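Local atomic coordinates of glyoxalase family protein (Enterococcus faecalis, PDB entry 2P25), a protein that is of unknown function but belongs to the glyoxalase/bleomycin resistance protein/dioxygenase superfamily, whose members are built from beta-alpha-beta-beta-beta modules. Residues Q17-F22 and I56-Q61; E25-E30 and A89-Q94; K44-L47 and Q52-E55; H83-I88 and E99-D104. All coordinates share one frame; numbering follows the deposited sequence.

Contact 1: residues Q17-F22 and I56-Q61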
loop_
_atom_site.group_PDB
_atom_site.type_symbol
_atom_site.label_atom_id
_atom_site.label_comp_id
_atom_site.label_asym_id
_atom_site.label_seq_id
_atom_site.Cartn_x
_atom_site.Cartn_y
_atom_site.Cartn_z
ATOM N N GLN A 17 -11.676 -10.100 14.777
ATOM C CA GLN A 17 -10.887 -10.143 16.027
ATOM C C GLN A 17 -9.377 -10.223 15.751
ATOM O O GLN A 17 -8.571 -9.605 16.457
ATOM C CB GLN A 17 -11.368 -11.244 16.993
ATOM C CG GLN A 17 -10.853 -11.057 18.445
ATOM C CD GLN A 17 -10.959 -9.595 18.967
ATOM O OE1 GLN A 17 -12.047 -8.982 18.990
ATOM N NE2 GLN A 17 -9.816 -9.039 19.375
ATOM N N ALA A 18 -8.994 -10.957 14.706
ATOM C CA ALA A 18 -7.583 -11.049 14.281
ATOM C C ALA A 18 -7.022 -9.662 13.935
ATOM O O ALA A 18 -5.884 -9.326 14.277
ATOM C CB ALA A 18 -7.476 -11.956 13.071
ATOM N N THR A 19 -7.848 -8.866 13.258
ATOM C CA THR A 19 -7.478 -7.533 12.775
ATOM C C THR A 19 -7.279 -6.592 13.973
ATOM O O THR A 19 -6.270 -5.875 14.055
ATOM C CB THR A 19 -8.538 -6.976 11.803
ATOM O OG1 THR A 19 -8.648 -7.835 10.656
ATOM C CG2 THR A 19 -8.145 -5.576 11.323
ATOM N N LYS A 20 -8.209 -6.610 14.931
ATOM C CA LYS A 20 -8.036 -5.775 16.138
ATOM C C LYS A 20 -6.806 -6.213 16.947
ATOM O O LYS A 20 -6.022 -5.373 17.398
ATOM C CB LYS A 20 -9.296 -5.806 17.032
ATOM C CG LYS A 20 -10.542 -5.161 16.426
ATOM C CD LYS A 20 -10.343 -3.670 16.223
ATOM C CE LYS A 20 -11.677 -2.899 16.153
ATOM N NZ LYS A 20 -12.305 -2.674 17.493
ATOM N N ASN A 21 -6.627 -7.525 17.113
ATOM C CA ASN A 21 -5.509 -8.033 17.913
ATOM C C ASN A 21 -4.180 -7.585 17.298
ATOM O O ASN A 21 -3.280 -7.116 18.002
ATOM C CB ASN A 21 -5.620 -9.552 17.996
ATOM C CG ASN A 21 -4.549 -10.185 18.849
ATOM O OD1 ASN A 21 -4.475 -9.966 20.070
ATOM N ND2 ASN A 21 -3.719 -11.007 18.216
ATOM N N PHE A 22 -4.081 -7.664 15.979
ATOM C CA PHE A 22 -2.820 -7.374 15.295
ATOM C C PHE A 22 -2.591 -5.874 15.104
ATOM O O PHE A 22 -1.598 -5.318 15.587
ATOM C CB PHE A 22 -2.781 -8.111 13.949
ATOM C CG PHE A 22 -1.463 -7.995 13.224
ATOM C CD1 PHE A 22 -0.440 -8.950 13.436
ATOM C CD2 PHE A 22 -1.254 -6.970 12.302
ATOM C CE1 PHE A 22 0.790 -8.853 12.727
ATOM C CE2 PHE A 22 -0.041 -6.858 11.573
ATOM C CZ PHE A 22 1.003 -7.794 11.817
ATOM N N ILE A 56 -9.071 -0.621 6.691
ATOM C CA ILE A 56 -9.126 -2.077 6.594
ATOM C C ILE A 56 -10.544 -2.506 6.291
ATOM O O ILE A 56 -11.475 -2.122 7.019
ATOM C CB ILE A 56 -8.611 -2.762 7.871
ATOM C CG1 ILE A 56 -7.263 -2.147 8.291
ATOM C CG2 ILE A 56 -8.533 -4.279 7.651
ATOM C CD1 ILE A 56 -6.599 -2.821 9.446
ATOM N N PHE A 57 -10.712 -3.267 5.220
ATOM C CA PHE A 57 -12.000 -3.838 4.847
ATOM C C PHE A 57 -11.962 -5.296 5.296
ATOM O O PHE A 57 -11.056 -6.013 4.920
ATOM C CB PHE A 57 -12.187 -3.769 3.317
ATOM C CG PHE A 57 -12.318 -2.356 2.804
ATOM C CD1 PHE A 57 -13.575 -1.794 2.578
ATOM C CD2 PHE A 57 -11.182 -1.599 2.556
ATOM C CE1 PHE A 57 -13.684 -0.474 2.114
ATOM C CE2 PHE A 57 -11.281 -0.283 2.114
ATOM C CZ PHE A 57 -12.528 0.272 1.875
ATOM N N ILE A 58 -12.927 -5.709 6.121
ATOM C CA ILE A 58 -12.893 -7.030 6.728
ATOM C C ILE A 58 -14.064 -7.860 6.210
ATOM O O ILE A 58 -15.210 -7.483 6.376
ATOM C CB ILE A 58 -12.975 -6.943 8.288
ATOM C CG1 ILE A 58 -11.893 -5.996 8.835
ATOM C CG2 ILE A 58 -12.826 -8.329 8.941
ATOM C CD1 ILE A 58 -12.111 -5.567 10.253
ATOM N N SER A 59 -13.767 -9.013 5.635
ATOM C CA SER A 59 -14.805 -9.856 5.010
ATOM C C SER A 59 -14.282 -11.272 4.805
ATOM O O SER A 59 -13.133 -11.467 4.419
ATOM C CB SER A 59 -15.234 -9.267 3.666
ATOM O OG SER A 59 -16.217 -10.081 3.023
ATOM N N ASP A 60 -15.155 -12.255 4.986
ATOM C CA ASP A 60 -14.762 -13.621 4.672
ATOM C C ASP A 60 -14.871 -13.924 3.174
ATOM O O ASP A 60 -14.640 -15.049 2.757
ATOM C CB ASP A 60 -15.555 -14.632 5.514
ATOM C CG ASP A 60 -17.022 -14.639 5.181
ATOM O OD1 ASP A 60 -17.468 -13.803 4.373
ATOM O OD2 ASP A 60 -17.748 -15.499 5.743
ATOM N N GLN A 61 -15.188 -12.925 2.364
ATOM C CA GLN A 61 -15.354 -13.151 0.924
ATOM C C GLN A 61 -14.041 -13.112 0.133
ATOM O O GLN A 61 -13.963 -13.613 -1.017
ATOM C CB GLN A 61 -16.372 -12.171 0.349
ATOM C CG GLN A 61 -17.778 -12.444 0.907
ATOM C CD GLN A 61 -18.334 -13.794 0.447
ATOM O OE1 GLN A 61 -18.349 -14.777 1.202
ATOM N NE2 GLN A 61 -18.757 -13.855 -0.810
#
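Thr-19 reaches out of helix 16-26 and meets Ile-56 and Ile-58 of strand 52-58 tip to tip. At the base of its side chain, Thr-19 CB lies 4.1 Å from Ile-58 CD1. Beyond CB the two branches part. The methyl does most of the touching: with CG2 anti to the backbone N and OG1 beside it (chi1 -61°), Thr-19 CG2 is directed at the sheet, 3.7 Å from Ile-56 CD1 and 3.9 Å from Ile-56 CG2. The same Thr-19 methyl is 4.1 Å from Ile-58 CD1, which places it between the ends of both isoleucines. The hydroxyl only brushes the strand, Thr-19 OG1 standing 4.2 Å from Ile-58 CG1, and finds its polar partner one turn back, the carbonyl of Asn-15 just before the helix. Threonine suits the place because one branch is satisfied by a backbone carbonyl a turn back while the other is as apolar as the isoleucines it meets. Alternate residues of a strand face the same way, so Ile-56 and Ile-58 both turn to the helix, where Tyr-23 and Tyr-16 also cover them. Phe-57, between them, faces the other way and makes a cation-pi contact with Arg-75 of the second subunit. Past the strand, Ser-59 OG accepts from Gln-61 N at 3.1 Å, an ST turn that begins the loop. A helix laid by beta-branched side chains across one face of a mixed sheet is typical of the beta-alpha-beta-beta-beta module of the glyoxalase fold.

Contact 2: residues E25-E30 and A89-Q94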
loop_
_atom_site.group_PDB
_atom_site.type_symbol
_atom_site.label_atom_id
_atom_site.label_comp_id
_atom_site.label_asym_id
_atom_site.label_seq_id
_atom_site.Cartn_x
_atom_site.Cartn_y
_atom_site.Cartn_z
ATOM N N GLU A 25 -4.060 -3.731 18.788
ATOM C CA GLU A 25 -3.427 -4.084 20.060
ATOM C C GLU A 25 -1.902 -4.189 19.992
ATOM O O GLU A 25 -1.203 -3.709 20.894
ATOM C CB GLU A 25 -4.079 -5.336 20.696
ATOM C CG GLU A 25 -5.579 -5.154 21.060
ATOM C CD GLU A 25 -5.835 -4.004 22.044
ATOM O OE1 GLU A 25 -4.990 -3.772 22.945
ATOM O OE2 GLU A 25 -6.886 -3.330 21.920
ATOM N N LYS A 26 -1.379 -4.784 18.927
ATOM C CA LYS A 26 0.046 -4.993 18.819
ATOM C C LYS A 26 0.789 -3.874 18.125
ATOM O O LYS A 26 1.763 -3.349 18.667
ATOM C CB LYS A 26 0.351 -6.358 18.181
ATOM C CG LYS A 26 -0.218 -7.475 19.010
ATOM C CD LYS A 26 -0.030 -8.841 18.368
ATOM C CE LYS A 26 -0.509 -9.933 19.317
ATOM N NZ LYS A 26 -0.381 -11.312 18.720
ATOM N N LEU A 27 0.338 -3.491 16.940
ATOM C CA LEU A 27 0.993 -2.421 16.189
ATOM C C LEU A 27 0.671 -1.031 16.750
ATOM O O LEU A 27 1.360 -0.054 16.426
ATOM C CB LEU A 27 0.631 -2.491 14.700
ATOM C CG LEU A 27 1.656 -3.260 13.839
ATOM C CD1 LEU A 27 2.264 -4.472 14.536
ATOM C CD2 LEU A 27 1.173 -3.584 12.481
ATOM N N GLY A 28 -0.374 -0.954 17.573
ATOM C CA GLY A 28 -0.696 0.280 18.288
ATOM C C GLY A 28 -1.435 1.329 17.491
ATOM O O GLY A 28 -1.431 2.517 17.856
ATOM N N PHE A 29 -2.089 0.921 16.407
ATOM C CA PHE A 29 -2.972 1.823 15.704
ATOM C C PHE A 29 -4.174 2.074 16.614
ATOM O O PHE A 29 -4.529 1.217 17.445
ATOM C CB PHE A 29 -3.390 1.217 14.371
ATOM C CG PHE A 29 -2.371 1.382 13.308
ATOM C CD1 PHE A 29 -2.393 2.510 12.476
ATOM C CD2 PHE A 29 -1.391 0.420 13.117
ATOM C CE1 PHE A 29 -1.455 2.677 11.459
ATOM C CE2 PHE A 29 -0.429 0.566 12.089
ATOM C CZ PHE A 29 -0.463 1.704 11.270
ATOM N N GLU A 30 -4.729 3.274 16.526
ATOM C CA GLU A 30 -5.947 3.587 17.247
ATOM C C GLU A 30 -7.119 3.562 16.285
ATOM O O GLU A 30 -6.974 3.901 15.106
ATOM C CB GLU A 30 -5.821 4.970 17.897
ATOM C CG GLU A 30 -4.850 4.971 19.101
ATOM C CD GLU A 30 -4.525 6.362 19.605
ATOM O OE1 GLU A 30 -5.246 7.323 19.234
ATOM O OE2 GLU A 30 -3.546 6.492 20.393
ATOM N N ALA A 89 12.410 -7.369 18.431
ATOM C CA ALA A 89 12.211 -7.926 19.756
ATOM C C ALA A 89 10.774 -7.680 20.213
ATOM O O ALA A 89 10.114 -8.603 20.719
ATOM C CB ALA A 89 13.212 -7.322 20.756
ATOM N N PHE A 90 10.301 -6.442 20.043
ATOM C CA PHE A 90 8.921 -6.073 20.382
ATOM C C PHE A 90 7.900 -6.979 19.684
ATOM O O PHE A 90 7.001 -7.528 20.325
ATOM C CB PHE A 90 8.636 -4.580 20.073
ATOM C CG PHE A 90 7.168 -4.229 20.136
ATOM C CD1 PHE A 90 6.559 -3.948 21.353
ATOM C CD2 PHE A 90 6.393 -4.227 18.971
ATOM C CE1 PHE A 90 5.193 -3.635 21.407
ATOM C CE2 PHE A 90 5.035 -3.924 19.014
ATOM C CZ PHE A 90 4.435 -3.635 20.226
ATOM N N LEU A 91 8.064 -7.179 18.381
ATOM C CA LEU A 91 7.143 -8.026 17.632
ATOM C C LEU A 91 7.204 -9.474 18.132
ATOM O O LEU A 91 6.164 -10.115 18.355
ATOM C CB LEU A 91 7.449 -7.972 16.137
ATOM C CG LEU A 91 7.178 -6.619 15.444
ATOM C CD1 LEU A 91 7.749 -6.678 14.012
ATOM C CD2 LEU A 91 5.666 -6.403 15.402
ATOM N N ASN A 92 8.424 -9.985 18.304
ATOM C CA ASN A 92 8.594 -11.378 18.723
ATOM C C ASN A 92 7.952 -11.597 20.089
ATOM O O ASN A 92 7.317 -12.645 20.335
ATOM C CB ASN A 92 10.079 -11.787 18.736
ATOM C CG ASN A 92 10.711 -11.787 17.352
ATOM O OD1 ASN A 92 10.028 -11.725 16.301
ATOM N ND2 ASN A 92 12.025 -11.867 17.331
ATOM N N GLU A 93 8.054 -10.592 20.954
ATOM C CA GLU A 93 7.470 -10.719 22.286
ATOM C C GLU A 93 5.937 -10.828 22.183
ATOM O O GLU A 93 5.301 -11.497 23.013
ATOM C CB GLU A 93 7.854 -9.550 23.164
ATOM C CG GLU A 93 7.401 -9.753 24.618
ATOM C CD GLU A 93 7.680 -8.548 25.491
ATOM O OE1 GLU A 93 7.464 -7.411 25.035
ATOM O OE2 GLU A 93 8.106 -8.739 26.644
ATOM N N GLN A 94 5.367 -10.172 21.168
ATOM C CA GLN A 94 3.918 -10.202 20.922
ATOM C C GLN A 94 3.478 -11.403 20.105
ATOM O O GLN A 94 2.318 -11.471 19.700
ATOM C CB GLN A 94 3.473 -8.929 20.199
ATOM C CG GLN A 94 3.755 -7.639 20.961
ATOM C CD GLN A 94 2.876 -7.507 22.175
ATOM O OE1 GLN A 94 3.354 -7.473 23.319
ATOM N NE2 GLN A 94 1.585 -7.433 21.942
#
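Lys-26 and Gln-94 start with the same first torsion and then diverge. In both, CG sits beside the backbone N (chi1 -60° in each), but the lysine runs on fully extended, whereas the glutamine folds back at its second torsion (chi2 -70°). The two chains slide past each other in opposite directions, and the amide nitrogen of the glutamine comes down on the lysine's methylenes, Gln-94 NE2 3.4 Å from Lys-26 CG. The straight lysine reaches beyond it to the backbone: Lys-26 NZ donates to Gln-94 O at 2.9 Å, and at a C=O...N angle of 174° it meets the oxygen almost head on. Gln-94 is the first residue to leave helical geometry after helix 84-93, so a positive charge here would also probably interact well with the helix's negative C-terminal end. Lysine, long and apolar up to its tip, suits both tasks. Phe-90 turns the edge of its ring to the other backbone, with Lys-26 O in the ring plane, 3.1 Å from Phe-90 CZ; such an edge, carrying slightly positive hydrogens, is a fair neighbour for a carbonyl. One face of the ring is covered by Gln-94 CG, 4.1 Å above the plane and offset toward the rim. Deeper in, Leu-27 CD1 meets Leu-91 CD2 at 4.0 Å. Phe-3 of the second subunit packs on Leu-27, Phe-90 and Leu-91. The contact thus joins the C-terminal ends of helices 16-26 and 84-93, just before Gly-28, with positive phi, turns the chain toward strand 30-37, and Phe-29 lies on Leu-47 and Leu-54 of strands 42-49 and 52-58.

Contact 3: residues K44-L47 and Q52-E55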
loop_
_atom_site.group_PDB
_atom_site.type_symbol
_atom_site.label_atom_id
_atom_site.label_comp_id
_atom_site.label_asym_id
_atom_site.label_seq_id
_atom_site.Cartn_x
_atom_site.Cartn_y
_atom_site.Cartn_z
ATOM N N LYS A 44 -15.786 -1.823 7.641
ATOM C CA LYS A 44 -14.749 -0.867 7.261
ATOM C C LYS A 44 -14.181 -0.244 8.533
ATOM O O LYS A 44 -14.874 0.467 9.252
ATOM C CB LYS A 44 -15.305 0.217 6.335
ATOM C CG LYS A 44 -14.254 1.072 5.654
ATOM C CD LYS A 44 -14.893 2.027 4.625
ATOM C CE LYS A 44 -13.852 2.988 4.075
ATOM N NZ LYS A 44 -13.365 3.912 5.134
ATOM N N LEU A 45 -12.920 -0.538 8.809
ATOM C CA LEU A 45 -12.240 -0.087 10.016
ATOM C C LEU A 45 -11.127 0.866 9.614
ATOM O O LEU A 45 -10.190 0.447 8.895
ATOM C CB LEU A 45 -11.697 -1.330 10.758
ATOM C CG LEU A 45 -10.935 -1.168 12.065
ATOM C CD1 LEU A 45 -11.823 -0.500 13.162
ATOM C CD2 LEU A 45 -10.346 -2.490 12.535
ATOM N N ASP A 46 -11.263 2.145 9.987
ATOM C CA ASP A 46 -10.209 3.155 9.740
ATOM C C ASP A 46 -9.356 3.353 10.992
ATOM O O ASP A 46 -9.872 3.605 12.073
ATOM C CB ASP A 46 -10.780 4.509 9.306
ATOM C CG ASP A 46 -11.487 4.454 7.952
ATOM O OD1 ASP A 46 -10.896 3.942 6.994
ATOM O OD2 ASP A 46 -12.616 4.958 7.839
ATOM N N LEU A 47 -8.044 3.253 10.818
ATOM C CA LEU A 47 -7.097 3.275 11.942
ATOM C C LEU A 47 -6.086 4.386 11.738
ATOM O O LEU A 47 -5.737 4.717 10.607
ATOM C CB LEU A 47 -6.342 1.943 12.023
ATOM C CG LEU A 47 -7.156 0.655 12.184
ATOM C CD1 LEU A 47 -6.281 -0.576 12.288
ATOM C CD2 LEU A 47 -8.086 0.742 13.404
ATOM N N GLN A 52 -0.404 8.877 9.925
ATOM C CA GLN A 52 -0.634 7.759 9.054
ATOM C C GLN A 52 -2.080 7.255 9.210
ATOM O O GLN A 52 -2.599 7.209 10.320
ATOM C CB GLN A 52 0.350 6.669 9.442
ATOM C CG GLN A 52 0.522 5.609 8.409
ATOM C CD GLN A 52 1.088 4.350 8.996
ATOM O OE1 GLN A 52 1.905 4.401 9.921
ATOM N NE2 GLN A 52 0.671 3.209 8.461
ATOM N N GLU A 53 -2.726 6.892 8.105
ATOM C CA GLU A 53 -4.049 6.267 8.193
ATOM C C GLU A 53 -4.096 4.940 7.455
ATOM O O GLU A 53 -3.529 4.786 6.364
ATOM C CB GLU A 53 -5.126 7.215 7.685
ATOM C CG GLU A 53 -6.552 6.711 7.851
ATOM C CD GLU A 53 -7.580 7.855 7.846
ATOM O OE1 GLU A 53 -7.224 8.999 8.216
ATOM O OE2 GLU A 53 -8.746 7.597 7.474
ATOM N N LEU A 54 -4.763 3.974 8.073
ATOM C CA LEU A 54 -4.870 2.647 7.498
ATOM C C LEU A 54 -6.345 2.305 7.435
ATOM O O LEU A 54 -7.043 2.415 8.441
ATOM C CB LEU A 54 -4.117 1.664 8.403
ATOM C CG LEU A 54 -3.367 0.477 7.875
ATOM C CD1 LEU A 54 -2.239 0.921 6.923
ATOM C CD2 LEU A 54 -2.840 -0.281 9.084
ATOM N N GLU A 55 -6.838 1.952 6.256
ATOM C CA GLU A 55 -8.234 1.569 6.059
ATOM C C GLU A 55 -8.334 0.073 5.837
ATOM O O GLU A 55 -7.765 -0.435 4.874
ATOM C CB GLU A 55 -8.732 2.280 4.833
ATOM C CG GLU A 55 -10.167 2.209 4.540
ATOM C CD GLU A 55 -10.542 3.319 3.583
ATOM O OE1 GLU A 55 -10.653 4.503 4.018
ATOM O OE2 GLU A 55 -10.689 3.006 2.400
#
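The carboxylates of Asp-46 and Glu-55 lie side by side and point the same way, their planes turned 54° apart and two acceptors, Asp-46 OD1 and Glu-55 OE1, only 3.0 Å from each other. Lys-44 probably offsets the repulsion. Its end passes over one face of the glutamate group, CE 3.4 Å from Glu-55 CD, and NZ comes down on Glu-55 OE1 at 3.0 Å from above the carboxylate plane, so the salt bridge includes only a weak hydrogen bond. The same ammonium meets Asp-46 more favourably, with Lys-44 NZ 3.1 Å from OD1 on its syn lone pair and 3.0 Å from OD2. A final bend in the lysine chain (chi4 -66°) turns NZ back to this pair. Arg-33 on strand 30-37 forms a second salt bridge to Asp-46 OD2, so the aspartate is shared by two cations. All this stands on one face of a beta hairpin, whose segments 44-47 and 52-55 run antiparallel, their directions 168° apart. Asp-46 and Glu-55 form a non-hydrogen-bonded pair, while the next pair, Leu-47 and Leu-54, is hydrogen-bonded: Leu-47 N donates to Leu-54 O at 2.7 Å, and Leu-54 N returns the bond to Leu-47 O at 2.8 Å. The opposite face of the hairpin is mainly apolar, with Leu-45, Leu-47 and Leu-54, as befits a surface under a helix. Leu-47 and Leu-54 stand next to each other there, CB to CB 4.3 Å, and Tyr-23 of helix 16-26 covers both. On the charged face, Glu-55 packs also on His-8 and on His-76 of the second subunit.

Contact 4: residues H83-I88 and E99-D104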
loop_
_atom_site.group_PDB
_atom_site.type_symbol
_atom_site.label_atom_id
_atom_site.label_comp_id
_atom_site.label_asym_id
_atom_site.label_seq_id
_atom_site.Cartn_x
_atom_site.Cartn_y
_atom_site.Cartn_z
ATOM N N HIS A 83 16.049 1.711 15.061
ATOM C CA HIS A 83 16.923 0.604 15.395
ATOM C C HIS A 83 16.102 -0.666 15.316
ATOM O O HIS A 83 15.197 -0.915 16.130
ATOM C CB HIS A 83 17.610 0.795 16.757
ATOM C CG HIS A 83 18.943 0.118 16.848
ATOM N ND1 HIS A 83 19.147 -1.038 17.572
ATOM C CD2 HIS A 83 20.132 0.417 16.274
ATOM C CE1 HIS A 83 20.407 -1.413 17.451
ATOM N NE2 HIS A 83 21.028 -0.544 16.672
ATOM N N ILE A 84 16.393 -1.434 14.276
ATOM C CA ILE A 84 15.550 -2.573 13.874
ATOM C C ILE A 84 15.458 -3.712 14.906
ATOM O O ILE A 84 14.401 -4.302 15.086
ATOM C CB ILE A 84 15.964 -3.084 12.486
ATOM C CG1 ILE A 84 14.859 -3.949 11.875
ATOM C CG2 ILE A 84 17.337 -3.793 12.542
ATOM C CD1 ILE A 84 15.008 -4.079 10.368
ATOM N N GLU A 85 16.546 -3.960 15.631
ATOM C CA GLU A 85 16.597 -5.051 16.606
ATOM C C GLU A 85 15.535 -4.910 17.686
ATOM O O GLU A 85 14.900 -5.904 18.071
ATOM C CB GLU A 85 18.017 -5.148 17.219
ATOM C CG GLU A 85 19.043 -5.669 16.193
ATOM C CD GLU A 85 19.719 -4.570 15.357
ATOM O OE1 GLU A 85 19.402 -3.370 15.510
ATOM O OE2 GLU A 85 20.576 -4.921 14.509
ATOM N N GLU A 86 15.324 -3.682 18.168
ATOM C CA GLU A 86 14.312 -3.461 19.208
ATOM C C GLU A 86 12.895 -3.671 18.698
ATOM O O GLU A 86 12.034 -4.175 19.429
ATOM C CB GLU A 86 14.451 -2.100 19.891
ATOM C CG GLU A 86 14.098 -0.888 19.064
ATOM C CD GLU A 86 14.141 0.399 19.874
ATOM O OE1 GLU A 86 14.607 0.342 21.030
ATOM O OE2 GLU A 86 13.739 1.467 19.355
ATOM N N VAL A 87 12.660 -3.279 17.446
ATOM C CA VAL A 87 11.328 -3.471 16.853
ATOM C C VAL A 87 11.065 -4.972 16.655
ATOM O O VAL A 87 9.975 -5.478 16.970
ATOM C CB VAL A 87 11.130 -2.637 15.567
ATOM C CG1 VAL A 87 9.674 -2.741 15.103
ATOM C CG2 VAL A 87 11.489 -1.159 15.839
ATOM N N ILE A 88 12.060 -5.686 16.134
ATOM C CA ILE A 88 11.961 -7.147 16.031
ATOM C C ILE A 88 11.669 -7.783 17.394
ATOM O O ILE A 88 10.773 -8.633 17.522
ATOM C CB ILE A 88 13.232 -7.727 15.372
ATOM C CG1 ILE A 88 13.262 -7.375 13.880
ATOM C CG2 ILE A 88 13.318 -9.249 15.565
ATOM C CD1 ILE A 88 14.639 -7.580 13.260
ATOM N N GLU A 99 11.317 -12.601 9.791
ATOM C CA GLU A 99 12.374 -13.227 8.988
ATOM C C GLU A 99 13.762 -12.829 9.510
ATOM O O GLU A 99 13.916 -11.788 10.162
ATOM C CB GLU A 99 12.262 -12.844 7.515
ATOM C CG GLU A 99 10.987 -13.336 6.846
ATOM C CD GLU A 99 10.962 -13.002 5.386
ATOM O OE1 GLU A 99 11.742 -12.123 4.945
ATOM O OE2 GLU A 99 10.145 -13.608 4.671
ATOM N N PRO A 100 14.786 -13.669 9.243
ATOM C CA PRO A 100 16.143 -13.267 9.642
ATOM C C PRO A 100 16.514 -11.897 9.054
ATOM O O PRO A 100 16.131 -11.559 7.940
ATOM C CB PRO A 100 17.040 -14.345 9.020
ATOM C CG PRO A 100 16.129 -15.528 8.824
ATOM C CD PRO A 100 14.753 -15.002 8.614
ATOM N N LEU A 101 17.278 -11.139 9.828
ATOM C CA LEU A 101 17.705 -9.806 9.453
ATOM C C LEU A 101 18.644 -9.909 8.253
ATOM O O LEU A 101 19.473 -10.814 8.180
ATOM C CB LEU A 101 18.445 -9.212 10.656
ATOM C CG LEU A 101 18.644 -7.732 10.868
ATOM C CD1 LEU A 101 17.348 -6.949 10.702
ATOM C CD2 LEU A 101 19.278 -7.524 12.261
ATOM N N ARG A 102 18.503 -8.997 7.306
ATOM C CA ARG A 102 19.485 -8.869 6.225
ATOM C C ARG A 102 19.674 -7.412 5.843
ATOM O O ARG A 102 19.078 -6.536 6.445
ATOM C CB ARG A 102 19.052 -9.667 5.011
ATOM C CG ARG A 102 17.663 -9.321 4.512
ATOM C CD ARG A 102 17.034 -10.593 4.068
ATOM N NE ARG A 102 15.798 -10.412 3.329
ATOM C CZ ARG A 102 14.582 -10.567 3.844
ATOM N NH1 ARG A 102 14.402 -10.870 5.137
ATOM N NH2 ARG A 102 13.543 -10.407 3.046
ATOM N N VAL A 103 20.519 -7.161 4.851
ATOM C CA VAL A 103 20.727 -5.812 4.358
ATOM C C VAL A 103 20.171 -5.662 2.947
ATOM O O VAL A 103 20.147 -6.615 2.162
ATOM C CB VAL A 103 22.216 -5.395 4.399
ATOM C CG1 VAL A 103 22.724 -5.361 5.845
ATOM C CG2 VAL A 103 23.060 -6.332 3.547
ATOM N N ASP A 104 19.699 -4.456 2.649
ATOM C CA ASP A 104 19.145 -4.119 1.343
ATOM C C ASP A 104 20.260 -4.222 0.286
ATOM O O ASP A 104 21.351 -3.694 0.492
ATOM C CB ASP A 104 18.560 -2.699 1.415
ATOM C CG ASP A 104 17.482 -2.437 0.365
ATOM O OD1 ASP A 104 17.309 -3.269 -0.554
ATOM O OD2 ASP A 104 16.795 -1.394 0.466
#
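Leu-101 lies over a small apolar patch made by Ile-84 and Ile-88, one turn apart on helix 84-93, just before its own chain enters the short edge strand 102-103 of a mixed sheet. The loop leading into that strand thus packs on the start of the helix, within the glyoxalase fold. The apolar contacts centre on one methyl: Leu-101 CD1 is 3.7 Å from both Ile-84 CG2 and Ile-84 CD1, and 3.8 Å from Ile-88 CD1. Having CG anti to its N (chi1 -159°) sends the leucine chain out over the helix, where it slides past Ile-84 in the opposite direction and crosses Ile-88 at a slant. Isoleucines fit here because they also cover Leu-124 in the sheet beneath.

Polar groups flank this patch. The other leucine methyl, Leu-101 CD2, comes 3.7 Å from Glu-85 OE2, a passing contact, since that oxygen forms its salt bridge with Lys-110. His-83 holds the N-cap position, and Glu-126 accepts from the backbone N of Ile-84 at the first turn.

Within 99-104, Arg-102 folds back on the residues before it, Arg-102 NH1 bonding to Glu-99 OE1 at 2.9 Å in a salt bridge on the anti side of the carboxylate. The same Arg-102 NH1 also reaches Pro-100 O, a weak bond of 3.4 Å in which the carbonyl oxygen lies in the guanidinium plane, at its edge.

Contacts 1 and 3 are buried and share strand 52-58. Contact 1 lays helix 16-26 on the sheet through methyl groups, while contact 3 joins two neighbouring strands by backbone bonds and sets an ionic network on the sheet's other face. Contacts 2 and 4 are only partly buried and share helix 84-93, contact 4 at its start and contact 2 at its end. Contact 2 also uses the end of helix 16-26, so it joins the elements of contact 1 to those of contact 4, whose centres lie about 26 Å apart. The buried charges of contact 3 pair with each other, whereas in contacts 2 and 4 polar groups flank the apolar packing. The second subunit touches all four.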